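Putative pyrroline carboxylate reductase (Streptococcus pyogenes, PDB 2AMF) probably catalyses the NAD(P)H-dependent reduction of 1-pyrroline-5-carboxylate to L-proline, the last step of proline biosynthesis. Local coordinates at residues 85-90 with 109-114. Sequence-based numbering, arbitrary orientation.
Sequences PIISMA and LRIMPN. With PRO (proline), chain S.
Ile111 is the apolar hub: chi1 66° sets its CG1 between the backbone N and the carbonyl carbon, 3.8 Å from both Ile87 CG2 and Met89 CB; the other branch of Ile111, CG2, also touches Ile87 CG2. Pro113 CD extends the patch, 4.1 Å from Met89 CB. Beneath these side chains the strands pair in parallel, Ile87 beside Leu109 and Ser88 beside Arg110. Three backbone hydrogen bonds join them: Leu109 N to Ile86 O, Ser88 N to Leu109 O, and Ile111 N to Ser88 O (2.8 Å). Beyond Met89 the chains diverge: Ser88 OG accepts from Ala90 N in an ST turn, and water 1 links the two chains, donating to Ala90 O (2.6 Å) and Ile111 O and accepting from Arg110 NE in the guanidinium plane. Arg110 NH1 reaches Glu155 in a salt bridge. Met112, bent at chi2 and chi3, brings CE to 3.5 Å from Met89 O and SD equally near O of the bound proline. Met112 and Pro113 also adjoin Ala91 and Met14, which bind NADP(+). The two strands are neighbours in a beta-alpha-beta unit, connected through helix 95-102, in a Rossmann-type sheet between strands 63-66 and 122-128, with helix 158-185 against Arg110 and Met112.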
loop_
_atom_site.group_PDB
_atom_site.type_symbol
_atom_site.label_atom_id
_atom_site.label_comp_id
_atom_site.label_asym_id
_atom_site.label_seq_id
_atom_site.Cartn_x
_atom_site.Cartn_y
_atom_site.Cartn_z
ATOM N N PRO E 85 19.947 30.619 39.825
ATOM C CA PRO E 85 19.655 29.376 39.131
ATOM C C PRO E 85 18.480 29.538 38.167
ATOM O O PRO E 85 17.542 30.297 38.437
ATOM C CB PRO E 85 19.304 28.407 40.273
ATOM C CG PRO E 85 19.969 28.964 41.466
ATOM C CD PRO E 85 19.851 30.452 41.292
ATOM N N ILE E 86 18.554 28.843 37.037
ATOM C CA ILE E 86 17.497 28.900 36.034
ATOM C C ILE E 86 16.937 27.502 35.755
ATOM O O ILE E 86 17.682 26.525 35.649
ATOM C CB ILE E 86 18.003 29.548 34.700
ATOM C CG1 ILE E 86 18.599 30.937 34.962
ATOM C CG2 ILE E 86 16.880 29.619 33.648
ATOM C CD1 ILE E 86 19.527 31.408 33.880
ATOM N N ILE E 87 15.619 27.427 35.633
ATOM C CA ILE E 87 14.926 26.211 35.197
ATOM C C ILE E 87 14.351 26.447 33.816
ATOM O O ILE E 87 13.562 27.375 33.614
ATOM C CB ILE E 87 13.755 25.846 36.145
ATOM C CG1 ILE E 87 14.264 25.597 37.571
ATOM C CG2 ILE E 87 12.940 24.652 35.609
ATOM C CD1 ILE E 87 13.236 25.937 38.635
ATOM N N SER E 88 14.748 25.598 32.873
ATOM C CA SER E 88 14.176 25.585 31.525
ATOM C C SER E 88 13.163 24.441 31.388
ATOM O O SER E 88 13.405 23.327 31.870
ATOM C CB SER E 88 15.285 25.436 30.475
ATOM O OG SER E 88 14.763 25.131 29.180
ATOM N N MET E 89 12.044 24.711 30.718
ATOM C CA MET E 89 11.058 23.652 30.436
ATOM C C MET E 89 11.025 23.259 28.942
ATOM O O MET E 89 10.169 22.487 28.505
ATOM C CB MET E 89 9.667 24.029 30.968
ATOM C CG MET E 89 8.869 25.088 30.160
ATOM S SD MET E 89 7.246 25.546 30.905
ATOM C CE MET E 89 7.812 25.924 32.551
ATOM N N ALA E 90 12.001 23.768 28.192
ATOM C CA ALA E 90 12.000 23.666 26.738
ATOM C C ALA E 90 12.437 22.295 26.251
ATOM O O ALA E 90 13.386 21.710 26.773
ATOM C CB ALA E 90 12.875 24.753 26.124
ATOM N N LEU E 109 18.807 23.918 35.566
ATOM C CA LEU E 109 17.994 22.715 35.673
ATOM C C LEU E 109 17.060 22.590 34.499
ATOM O O LEU E 109 16.607 23.588 33.935
ATOM C CB LEU E 109 17.189 22.689 36.983
ATOM C CG LEU E 109 18.048 22.782 38.254
ATOM C CD1 LEU E 109 18.033 24.210 38.802
ATOM C CD2 LEU E 109 17.560 21.831 39.315
ATOM N N ARG E 110 16.783 21.356 34.109
ATOM C CA ARG E 110 15.755 21.145 33.100
ATOM C C ARG E 110 14.567 20.419 33.670
ATOM O O ARG E 110 14.722 19.472 34.441
ATOM C CB ARG E 110 16.298 20.347 31.927
ATOM C CG ARG E 110 16.930 21.186 30.883
ATOM C CD ARG E 110 17.389 20.291 29.748
ATOM N NE ARG E 110 16.316 19.925 28.813
ATOM C CZ ARG E 110 16.469 19.046 27.821
ATOM N NH1 ARG E 110 17.643 18.436 27.634
ATOM N NH2 ARG E 110 15.458 18.775 27.001
ATOM N N ILE E 111 13.381 20.857 33.275
ATOM C CA ILE E 111 12.174 20.074 33.531
ATOM C C ILE E 111 11.426 19.748 32.233
ATOM O O ILE E 111 11.554 20.458 31.215
ATOM C CB ILE E 111 11.226 20.743 34.570
ATOM C CG1 ILE E 111 10.640 22.059 34.038
ATOM C CG2 ILE E 111 11.921 20.904 35.934
ATOM C CD1 ILE E 111 9.539 22.655 34.958
ATOM N N MET E 112 10.668 18.662 32.258
ATOM C CA MET E 112 9.763 18.367 31.160
ATOM C C MET E 112 8.430 17.994 31.763
ATOM O O MET E 112 8.238 16.858 32.188
ATOM C CB MET E 112 10.294 17.267 30.204
ATOM C CG MET E 112 9.344 16.941 28.963
ATOM S SD MET E 112 8.655 18.389 28.123
ATOM C CE MET E 112 10.153 19.138 27.497
ATOM N N PRO E 113 7.529 18.983 31.855
ATOM C CA PRO E 113 6.172 18.833 32.401
ATOM C C PRO E 113 5.175 18.501 31.275
ATOM O O PRO E 113 5.567 18.385 30.103
ATOM C CB PRO E 113 5.889 20.226 33.002
ATOM C CG PRO E 113 6.654 21.181 32.041
ATOM C CD PRO E 113 7.813 20.376 31.447
ATOM N N ASN E 114 3.913 18.305 31.636
ATOM C CA ASN E 114 2.869 18.171 30.640
ATOM C C ASN E 114 1.632 18.929 31.107
ATOM O O ASN E 114 1.576 19.401 32.248
ATOM C CB ASN E 114 2.579 16.699 30.276
ATOM C CG ASN E 114 1.998 15.906 31.425
ATOM O OD1 ASN E 114 1.246 16.433 32.223
ATOM N ND2 ASN E 114 2.356 14.642 31.523
HETATM N N PRO S . 2.895 20.995 27.152
HETATM C CA PRO S . 4.195 21.367 26.606
HETATM C C PRO S . 5.464 21.148 27.466
HETATM O O PRO S . 5.647 20.144 28.152
HETATM C CB PRO S . 3.975 22.826 26.179
HETATM C CG PRO S . 2.484 22.834 25.733
HETATM C CD PRO S . 1.827 21.559 26.316
HETATM O OXT PRO S . 6.382 21.969 27.465
HETATM O O HOH W 1 13.476 20.540 29.139
#